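Local coordinates for sensor protein (Bacillus halodurans, PDB 3O5Y) that probably acts as a two-component sensor histidine kinase, using ATP to phosphorylate a protein histidine, and is represented here by its GAF domain, at residues D24-L29 with G110-G115; L36-V41 with L49-T54; R69-R74 with L98-Y103. All coordinates share one frame; numbering follows the deposited sequence.

Interaction 1: D24-L29 with G110-G115; sequences DRISFL and GVLSIG. With ACT (acetate ion), chain C.
D24 and R25 together face G115, a classic beta bulge that opens the ladder between antiparallel strands 25-32 and 108-116 at the centre of the GAF domain sheet. The amide of D24 gives G115 O a nearly straight bond (N to O 3.0 Å, 174° at the hydrogen), whereas R25 N reaches the same oxygen only weakly; D24 OD1 takes the amide of K117. R25 O takes the amide of G115 in return. The R25 side chain runs over the face it shares with S27 and L29. There its NH1 donates to acetate OXT at 3.2 Å and to a water that bonds onward to S113 O, while NH2 is held by S46 O. On the other face, I26 lies beside I114, its CD1 3.9 Å from I114 CG1, and its CG2 meets L112 CD1 at 3.6 Å. S27 and S113 exchange two backbone bonds. With chi1 at 67°, S27 OG sits between its own backbone N and carbonyl carbon and donates to acetate OXT at 2.9 Å; it also comes within 3.3 Å of S113 CB. S113 OG pairs with Y62 OH. F28 sets CD1 3.4 Å from V111 O, its ring approached obliquely. L29 and V111 close the ladder, again with two backbone bonds, V111 N coming to L29 O tilted 33° from the carbonyl plane. The acetate, probably from the crystallisation liquor, is also bonded by Y62 OH; arginine and hydroxyl donors converging on one carboxylate are consistent with a polar pocket that can take a small anion.

Interaction 2: L36-V41 with L49-T54; sequences LKLSHV and LDIGST
Two backbone bonds join L38 to the loop 49-54. L38 N donates to S53 O at 3.0 Å, in the plane of that carbonyl, and L38 O receives the amide of G52 at 2.8 Å, the donor tilted 23° from the carbonyl plane. Weaker CA-H...O contacts extend the pairing toward T54: K37 CA lies 3.1 Å from S53 O, and T54 CA approaches L36 O. K37 of strand 35-42 and T54 form an antiparallel non-hydrogen-bonded pair at the margin of the sheet. Inside the loop, D50 O accepts twice, from the amide of S53 and from S53 OG, the hydroxyl bond being 2.8 Å long. These bonds close a type II beta turn from D50 to S53, with G52 at its third position. That position needs a positive phi (95° at G52), where a CB would collide with I51 O, so glycine fits. The turn thus folds the connection after strand 35-42 back over the strand it has just left. Apolar contacts gather around L38, whose CB points toward the loop. Its CD1 branch meets the start of the turn, 3.5 Å from L49 O and near D50 O, and also touches L49 CB and I51 CD1. I51 places CG1 beside its own backbone N (chi1 -62°), and from there CD1 reaches across to V41 CG2 at 3.8 Å. Its other branch, CG2, rests near S39 O. At the solvent-facing end, the aliphatic part of K37 crosses T54, CG 3.8 Å from T54 OG1, while L36 turns to W63 and Y62 of helix 61-68.

Interaction 3: R69-R74 with L98-Y103; sequences RQTIFR and LVIPIY
I72 and V99 form the firm centre of this contact, exchanging two backbone bonds as an antiparallel hydrogen-bonded pair. I72 N donates to V99 O at 3.1 Å, in the carbonyl plane, and V99 N returns the bond to I72 O. Their side chains turn together toward L61 of helix 61-68. On the opposite face T71 crosses L98 closely, CG2 to CD1 3.5 Å; L98 swings its CG away from its own N (chi1 -180°), bringing CD1 up to the threonine methyl and, less closely, to F73 CB. Beyond T71 the backbone pairing gives way to looser contacts. P101 has no amide hydrogen to offer, and its ring carbon CD merely approaches Q70 O at 3.4 Å. At the exposed end R69, which leaves helix 61-68 with positive phi, crosses Y103 obliquely: its CG stands over one ring face in a CH-pi contact, 4.1 Å from the centroid, and NE comes 3.5 Å from Y103 CE1. Guanidinium and ring planes lie 71° apart, so the two do not stack flat. With an alanine in place of the tyrosine, the aliphatic part of R69 is likely to lose its CH-pi partner and be freer to turn. The chemistry thus passes from a short hydrogen-bonded ladder at one edge of the GAF sheet to dispersion and CH-pi contacts, consistent with a looser hold on the exit from helix 61-68 than on strand 72-75.

All three contacts reach one antiparallel sheet of the GAF domain, ordered 54-55, 35-42, 25-32, 108-116, 96-103, 72-75. Interaction 1 joins the two middle strands, its centre about 3 Å from that of the chain; interactions 2 and 3 lie toward the two margins, on opposite sides of the chain's centre, their own centres about 17 Å apart. Along the chain both are nested in the loop that interaction 1 closes, and interaction 2 ends before interaction 3 begins. Backbone bonds carry each flank into the middle: F28 with S39 and H40, L112 with I100, I114 with L98. Pairing of strands distant in sequence thus brings the two flanks into one sheet of the GAF domain, the probable sensing module.

Interaction 1: D24-L29 with G110-G115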
loop_
_atom_site.group_PDB
_atom_site.type_symbol
_atom_site.label_atom_id
_atom_site.label_comp_id
_atom_site.label_asym_id
_atom_site.label_seq_id
_atom_site.Cartn_x
_atom_site.Cartn_y
_atom_site.Cartn_z
ATOM N N ASP A 24 10.111 5.666 2.205
ATOM C CA ASP A 24 9.927 7.091 2.255
ATOM C C ASP A 24 8.452 7.453 2.352
ATOM O O ASP A 24 8.107 8.473 2.955
ATOM C CB ASP A 24 10.571 7.741 1.030
ATOM C CG ASP A 24 12.057 7.402 0.906
ATOM O OD1 ASP A 24 12.436 6.744 -0.090
ATOM O OD2 ASP A 24 12.845 7.759 1.815
ATOM N N ARG A 25 7.576 6.619 1.790
ATOM C CA ARG A 25 6.165 6.969 1.704
ATOM C C ARG A 25 5.340 5.721 1.792
ATOM O O ARG A 25 5.694 4.715 1.202
ATOM C CB ARG A 25 5.904 7.660 0.372
ATOM C CG ARG A 25 4.646 8.496 0.307
ATOM C CD ARG A 25 3.520 7.712 -0.284
ATOM N NE ARG A 25 2.316 8.509 -0.446
ATOM C CZ ARG A 25 1.261 8.095 -1.134
ATOM N NH1 ARG A 25 1.287 6.896 -1.719
ATOM N NH2 ARG A 25 0.183 8.872 -1.233
ATOM N N ILE A 26 4.248 5.772 2.540
ATOM C CA ILE A 26 3.328 4.643 2.627
ATOM C C ILE A 26 1.931 5.171 2.476
ATOM O O ILE A 26 1.609 6.238 2.991
ATOM C CB ILE A 26 3.397 3.904 3.994
ATOM C CG1 ILE A 26 4.788 3.358 4.231
ATOM C CG2 ILE A 26 2.413 2.733 4.043
ATOM C CD1 ILE A 26 4.834 1.996 4.883
ATOM N N SER A 27 1.089 4.421 1.785
ATOM C CA SER A 27 -0.326 4.712 1.824
ATOM C C SER A 27 -1.054 3.430 2.108
ATOM O O SER A 27 -0.589 2.347 1.769
ATOM C CB SER A 27 -0.823 5.334 0.519
ATOM O OG SER A 27 -0.747 4.398 -0.521
ATOM N N PHE A 28 -2.203 3.558 2.749
ATOM C CA PHE A 28 -3.017 2.412 3.011
ATOM C C PHE A 28 -4.376 2.650 2.385
ATOM O O PHE A 28 -4.942 3.747 2.484
ATOM C CB PHE A 28 -3.120 2.135 4.515
ATOM C CG PHE A 28 -4.240 1.222 4.861
ATOM C CD1 PHE A 28 -4.168 -0.136 4.549
ATOM C CD2 PHE A 28 -5.406 1.720 5.429
ATOM C CE1 PHE A 28 -5.231 -0.989 4.818
ATOM C CE2 PHE A 28 -6.479 0.865 5.710
ATOM C CZ PHE A 28 -6.383 -0.499 5.395
ATOM N N LEU A 29 -4.896 1.624 1.728
ATOM C CA LEU A 29 -6.174 1.736 1.062
ATOM C C LEU A 29 -7.125 0.688 1.573
ATOM O O LEU A 29 -6.721 -0.432 1.878
ATOM C CB LEU A 29 -6.013 1.654 -0.449
ATOM C CG LEU A 29 -5.136 2.767 -1.031
ATOM C CD1 LEU A 29 -3.682 2.331 -1.118
ATOM C CD2 LEU A 29 -5.645 3.199 -2.399
ATOM N N GLY A 110 -7.782 -4.641 1.901
ATOM C CA GLY A 110 -7.219 -3.384 1.413
ATOM C C GLY A 110 -5.892 -3.572 0.730
ATOM O O GLY A 110 -5.564 -4.672 0.282
ATOM N N VAL A 111 -5.132 -2.489 0.632
ATOM C CA VAL A 111 -3.837 -2.511 -0.027
ATOM C C VAL A 111 -2.859 -1.678 0.777
ATOM O O VAL A 111 -3.228 -0.628 1.325
ATOM C CB VAL A 111 -3.933 -2.006 -1.502
ATOM C CG1 VAL A 111 -2.542 -1.712 -2.107
ATOM C CG2 VAL A 111 -4.665 -3.021 -2.361
ATOM N N LEU A 112 -1.622 -2.173 0.888
ATOM C CA LEU A 112 -0.512 -1.374 1.420
ATOM C C LEU A 112 0.463 -1.047 0.290
ATOM O O LEU A 112 0.936 -1.943 -0.419
ATOM C CB LEU A 112 0.200 -2.107 2.552
ATOM C CG LEU A 112 1.234 -1.311 3.352
ATOM C CD1 LEU A 112 0.518 -0.299 4.228
ATOM C CD2 LEU A 112 2.048 -2.222 4.234
ATOM N N SER A 113 0.765 0.233 0.136
ATOM C CA SER A 113 1.606 0.716 -0.940
ATOM C C SER A 113 2.853 1.353 -0.351
ATOM O O SER A 113 2.751 2.354 0.365
ATOM C CB SER A 113 0.836 1.765 -1.744
ATOM O OG SER A 113 1.566 2.131 -2.886
ATOM N N ILE A 114 4.025 0.789 -0.622
ATOM C CA ILE A 114 5.239 1.296 0.023
ATOM C C ILE A 114 6.202 1.810 -1.034
ATOM O O ILE A 114 6.587 1.070 -1.954
ATOM C CB ILE A 114 5.931 0.242 0.924
ATOM C CG1 ILE A 114 4.919 -0.428 1.861
ATOM C CG2 ILE A 114 7.066 0.883 1.736
ATOM C CD1 ILE A 114 5.543 -1.329 2.868
ATOM N N GLY A 115 6.548 3.089 -0.908
ATOM C CA GLY A 115 7.321 3.790 -1.909
ATOM C C GLY A 115 8.724 4.075 -1.434
ATOM O O GLY A 115 8.963 4.282 -0.232
HETATM C C ACT C . -1.619 6.679 -3.721
HETATM O O ACT C . -1.963 6.604 -4.943
HETATM O OXT ACT C . -1.233 5.621 -3.137
HETATM C CH3 ACT C . -1.685 7.996 -3.018
HETATM O O HOH W 1 3.251 4.705 -1.472
#

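Interaction 2: L36-V41 with L49-T54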
loop_
_atom_site.group_PDB
_atom_site.type_symbol
_atom_site.label_atom_id
_atom_site.label_comp_id
_atom_site.label_asym_id
_atom_site.label_seq_id
_atom_site.Cartn_x
_atom_site.Cartn_y
_atom_site.Cartn_z
ATOM N N LEU A 36 -12.384 0.470 -3.537
ATOM C CA LEU A 36 -11.094 0.672 -2.903
ATOM C C LEU A 36 -10.863 2.161 -2.752
ATOM O O LEU A 36 -10.890 2.898 -3.738
ATOM C CB LEU A 36 -9.998 0.095 -3.794
ATOM C CG LEU A 36 -8.736 -0.575 -3.239
ATOM C CD1 LEU A 36 -7.503 -0.201 -4.089
ATOM C CD2 LEU A 36 -8.484 -0.355 -1.759
ATOM N N LYS A 37 -10.611 2.604 -1.529
ATOM C CA LYS A 37 -10.424 4.019 -1.263
ATOM C C LYS A 37 -9.114 4.306 -0.534
ATOM O O LYS A 37 -8.760 3.597 0.407
ATOM C CB LYS A 37 -11.589 4.546 -0.440
ATOM C CG LYS A 37 -12.859 4.786 -1.240
ATOM C CD LYS A 37 -14.108 4.503 -0.398
ATOM C CE LYS A 37 -15.398 4.970 -1.077
ATOM N NZ LYS A 37 -15.908 6.228 -0.471
ATOM N N LEU A 38 -8.401 5.347 -0.968
ATOM C CA LEU A 38 -7.253 5.852 -0.211
ATOM C C LEU A 38 -7.735 6.234 1.186
ATOM O O LEU A 38 -8.681 7.015 1.328
ATOM C CB LEU A 38 -6.683 7.102 -0.873
ATOM C CG LEU A 38 -5.183 7.415 -0.838
ATOM C CD1 LEU A 38 -4.975 8.923 -0.994
ATOM C CD2 LEU A 38 -4.436 6.881 0.376
ATOM N N SER A 39 -7.100 5.716 2.225
ATOM C CA SER A 39 -7.582 6.077 3.545
ATOM C C SER A 39 -6.540 6.639 4.501
ATOM O O SER A 39 -6.892 7.402 5.396
ATOM C CB SER A 39 -8.339 4.913 4.176
ATOM O OG SER A 39 -7.448 3.878 4.500
ATOM N N HIS A 40 -5.274 6.272 4.313
ATOM C CA HIS A 40 -4.192 6.764 5.161
ATOM C C HIS A 40 -2.918 6.961 4.366
ATOM O O HIS A 40 -2.569 6.130 3.519
ATOM C CB HIS A 40 -3.921 5.792 6.311
ATOM C CG HIS A 40 -5.059 5.671 7.274
ATOM N ND1 HIS A 40 -5.096 6.362 8.471
ATOM C CD2 HIS A 40 -6.226 4.983 7.198
ATOM C CE1 HIS A 40 -6.228 6.085 9.096
ATOM N NE2 HIS A 40 -6.930 5.253 8.346
ATOM N N VAL A 41 -2.218 8.055 4.657
ATOM C CA VAL A 41 -0.952 8.358 4.021
ATOM C C VAL A 41 0.080 8.800 5.063
ATOM O O VAL A 41 -0.238 9.565 5.973
ATOM C CB VAL A 41 -1.107 9.494 2.988
ATOM C CG1 VAL A 41 0.242 9.824 2.367
ATOM C CG2 VAL A 41 -2.122 9.137 1.908
ATOM N N LEU A 49 -3.823 12.474 -4.575
ATOM C CA LEU A 49 -5.240 12.143 -4.456
ATOM C C LEU A 49 -5.736 12.476 -3.064
ATOM O O LEU A 49 -5.060 12.209 -2.080
ATOM C CB LEU A 49 -5.491 10.652 -4.733
ATOM C CG LEU A 49 -5.171 10.058 -6.108
ATOM C CD1 LEU A 49 -5.263 8.558 -6.072
ATOM C CD2 LEU A 49 -6.105 10.607 -7.175
ATOM N N ASP A 50 -6.918 13.064 -2.983
ATOM C CA ASP A 50 -7.547 13.330 -1.706
ATOM C C ASP A 50 -7.723 12.026 -0.937
ATOM O O ASP A 50 -7.910 10.969 -1.548
ATOM C CB ASP A 50 -8.928 13.947 -1.930
ATOM C CG ASP A 50 -8.869 15.405 -2.365
ATOM O OD1 ASP A 50 -7.774 15.925 -2.687
ATOM O OD2 ASP A 50 -9.950 16.035 -2.376
ATOM N N ILE A 51 -7.662 12.098 0.395
ATOM C CA ILE A 51 -8.087 10.985 1.238
ATOM C C ILE A 51 -9.532 10.734 0.844
ATOM O O ILE A 51 -10.286 11.679 0.608
ATOM C CB ILE A 51 -8.003 11.338 2.738
ATOM C CG1 ILE A 51 -6.554 11.646 3.151
ATOM C CG2 ILE A 51 -8.657 10.249 3.622
ATOM C CD1 ILE A 51 -5.537 10.597 2.748
ATOM N N GLY A 52 -9.898 9.464 0.715
ATOM C CA GLY A 52 -11.244 9.108 0.304
ATOM C C GLY A 52 -11.407 8.861 -1.189
ATOM O O GLY A 52 -12.459 8.399 -1.614
ATOM N N SER A 53 -10.387 9.161 -1.995
ATOM C CA SER A 53 -10.474 8.893 -3.441
ATOM C C SER A 53 -10.726 7.414 -3.742
ATOM O O SER A 53 -10.206 6.520 -3.062
ATOM C CB SER A 53 -9.207 9.342 -4.174
ATOM O OG SER A 53 -9.009 10.735 -4.062
ATOM N N THR A 54 -11.518 7.166 -4.777
ATOM C CA THR A 54 -11.762 5.808 -5.251
ATOM C C THR A 54 -10.739 5.456 -6.321
ATOM O O THR A 54 -10.453 6.255 -7.205
ATOM C CB THR A 54 -13.196 5.663 -5.777
ATOM O OG1 THR A 54 -14.100 5.826 -4.680
ATOM C CG2 THR A 54 -13.429 4.286 -6.415
#

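Interaction 3: R69-R74 with L98-Y103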
loop_
_atom_site.group_PDB
_atom_site.type_symbol
_atom_site.label_atom_id
_atom_site.label_comp_id
_atom_site.label_asym_id
_atom_site.label_seq_id
_atom_site.Cartn_x
_atom_site.Cartn_y
_atom_site.Cartn_z
ATOM N N ARG A 69 -3.927 -11.724 -5.816
ATOM C CA ARG A 69 -3.578 -12.150 -4.464
ATOM C C ARG A 69 -2.067 -12.302 -4.292
ATOM O O ARG A 69 -1.581 -13.221 -3.626
ATOM C CB ARG A 69 -4.335 -13.430 -4.078
ATOM C CG ARG A 69 -5.700 -13.154 -3.470
ATOM C CD ARG A 69 -6.490 -14.439 -3.296
ATOM N NE ARG A 69 -7.382 -14.388 -2.138
ATOM C CZ ARG A 69 -8.576 -13.792 -2.119
ATOM N NH1 ARG A 69 -9.306 -13.818 -1.001
ATOM N NH2 ARG A 69 -9.047 -13.172 -3.205
ATOM N N GLN A 70 -1.333 -11.367 -4.887
ATOM C CA GLN A 70 0.123 -11.424 -4.908
ATOM C C GLN A 70 0.745 -10.052 -4.625
ATOM O O GLN A 70 0.173 -9.010 -4.962
ATOM C CB GLN A 70 0.592 -11.955 -6.266
ATOM C CG GLN A 70 1.921 -12.679 -6.216
ATOM C CD GLN A 70 2.499 -12.952 -7.603
ATOM O OE1 GLN A 70 3.626 -12.533 -7.924
ATOM N NE2 GLN A 70 1.724 -13.649 -8.439
ATOM N N THR A 71 1.912 -10.057 -3.998
ATOM C CA THR A 71 2.671 -8.842 -3.822
ATOM C C THR A 71 3.312 -8.443 -5.148
ATOM O O THR A 71 3.958 -9.258 -5.811
ATOM C CB THR A 71 3.737 -9.016 -2.733
ATOM O OG1 THR A 71 3.090 -9.173 -1.470
ATOM C CG2 THR A 71 4.647 -7.815 -2.662
ATOM N N ILE A 72 3.125 -7.188 -5.534
ATOM C CA ILE A 72 3.671 -6.711 -6.791
ATOM C C ILE A 72 4.712 -5.631 -6.562
ATOM O O ILE A 72 4.492 -4.698 -5.805
ATOM C CB ILE A 72 2.582 -6.174 -7.726
ATOM C CG1 ILE A 72 1.649 -7.317 -8.139
ATOM C CG2 ILE A 72 3.224 -5.511 -8.953
ATOM C CD1 ILE A 72 0.478 -6.904 -9.023
ATOM N N PHE A 73 5.850 -5.773 -7.225
ATOM C CA PHE A 73 6.835 -4.729 -7.237
ATOM C C PHE A 73 6.921 -4.057 -8.608
ATOM O O PHE A 73 6.985 -4.723 -9.630
ATOM C CB PHE A 73 8.202 -5.276 -6.862
ATOM C CG PHE A 73 9.291 -4.277 -7.032
ATOM C CD1 PHE A 73 9.497 -3.293 -6.069
ATOM C CD2 PHE A 73 10.087 -4.281 -8.187
ATOM C CE1 PHE A 73 10.508 -2.349 -6.226
ATOM C CE2 PHE A 73 11.095 -3.348 -8.360
ATOM C CZ PHE A 73 11.314 -2.377 -7.383
ATOM N N ARG A 74 6.972 -2.729 -8.610
ATOM C CA ARG A 74 7.114 -2.003 -9.853
ATOM C C ARG A 74 8.063 -0.836 -9.728
ATOM O O ARG A 74 7.932 0.006 -8.848
ATOM C CB ARG A 74 5.751 -1.530 -10.373
ATOM C CG ARG A 74 5.573 -1.776 -11.853
ATOM C CD ARG A 74 5.029 -3.192 -12.193
ATOM N NE ARG A 74 3.838 -3.025 -13.017
ATOM C CZ ARG A 74 2.902 -3.946 -13.214
ATOM N NH1 ARG A 74 1.843 -3.649 -13.965
ATOM N NH2 ARG A 74 3.015 -5.158 -12.670
ATOM N N LEU A 98 6.141 -0.865 -3.865
ATOM C CA LEU A 98 5.815 -2.220 -3.434
ATOM C C LEU A 98 4.359 -2.212 -2.961
ATOM O O LEU A 98 3.976 -1.407 -2.126
ATOM C CB LEU A 98 6.736 -2.657 -2.297
ATOM C CG LEU A 98 6.494 -4.065 -1.755
ATOM C CD1 LEU A 98 6.823 -5.091 -2.846
ATOM C CD2 LEU A 98 7.289 -4.336 -0.487
ATOM N N VAL A 99 3.552 -3.087 -3.531
ATOM C CA VAL A 99 2.123 -3.085 -3.345
ATOM C C VAL A 99 1.755 -4.431 -2.705
ATOM O O VAL A 99 1.866 -5.493 -3.313
ATOM C CB VAL A 99 1.387 -2.867 -4.714
ATOM C CG1 VAL A 99 -0.105 -2.760 -4.504
ATOM C CG2 VAL A 99 1.901 -1.614 -5.424
ATOM N N ILE A 100 1.365 -4.383 -1.446
ATOM C CA ILE A 100 0.978 -5.572 -0.741
ATOM C C ILE A 100 -0.527 -5.572 -0.566
ATOM O O ILE A 100 -1.043 -4.713 0.137
ATOM C CB ILE A 100 1.625 -5.601 0.669
ATOM C CG1 ILE A 100 3.148 -5.498 0.539
ATOM C CG2 ILE A 100 1.165 -6.877 1.440
ATOM C CD1 ILE A 100 3.909 -5.569 1.867
ATOM N N PRO A 101 -1.226 -6.532 -1.194
ATOM C CA PRO A 101 -2.668 -6.652 -0.974
ATOM C C PRO A 101 -2.913 -7.176 0.440
ATOM O O PRO A 101 -2.241 -8.094 0.887
ATOM C CB PRO A 101 -3.102 -7.691 -2.006
ATOM C CG PRO A 101 -1.882 -8.583 -2.176
ATOM C CD PRO A 101 -0.674 -7.678 -1.950
ATOM N N ILE A 102 -3.851 -6.573 1.154
ATOM C CA ILE A 102 -4.132 -7.005 2.514
ATOM C C ILE A 102 -5.368 -7.884 2.506
ATOM O O ILE A 102 -6.451 -7.425 2.167
ATOM C CB ILE A 102 -4.353 -5.812 3.419
ATOM C CG1 ILE A 102 -3.123 -4.907 3.368
ATOM C CG2 ILE A 102 -4.587 -6.276 4.833
ATOM C CD1 ILE A 102 -3.488 -3.473 3.622
ATOM N N TYR A 103 -5.205 -9.157 2.827
ATOM C CA TYR A 103 -6.370 -10.030 2.966
ATOM C C TYR A 103 -6.376 -10.935 4.176
ATOM O O TYR A 103 -5.335 -11.364 4.650
ATOM C CB TYR A 103 -6.716 -10.796 1.675
ATOM C CG TYR A 103 -5.668 -11.697 1.070
ATOM C CD1 TYR A 103 -5.909 -13.071 0.926
ATOM C CD2 TYR A 103 -4.476 -11.185 0.558
ATOM C CE1 TYR A 103 -4.949 -13.935 0.315
ATOM C CE2 TYR A 103 -3.508 -12.031 -0.041
ATOM C CZ TYR A 103 -3.753 -13.401 -0.156
ATOM O OH TYR A 103 -2.811 -14.224 -0.742
#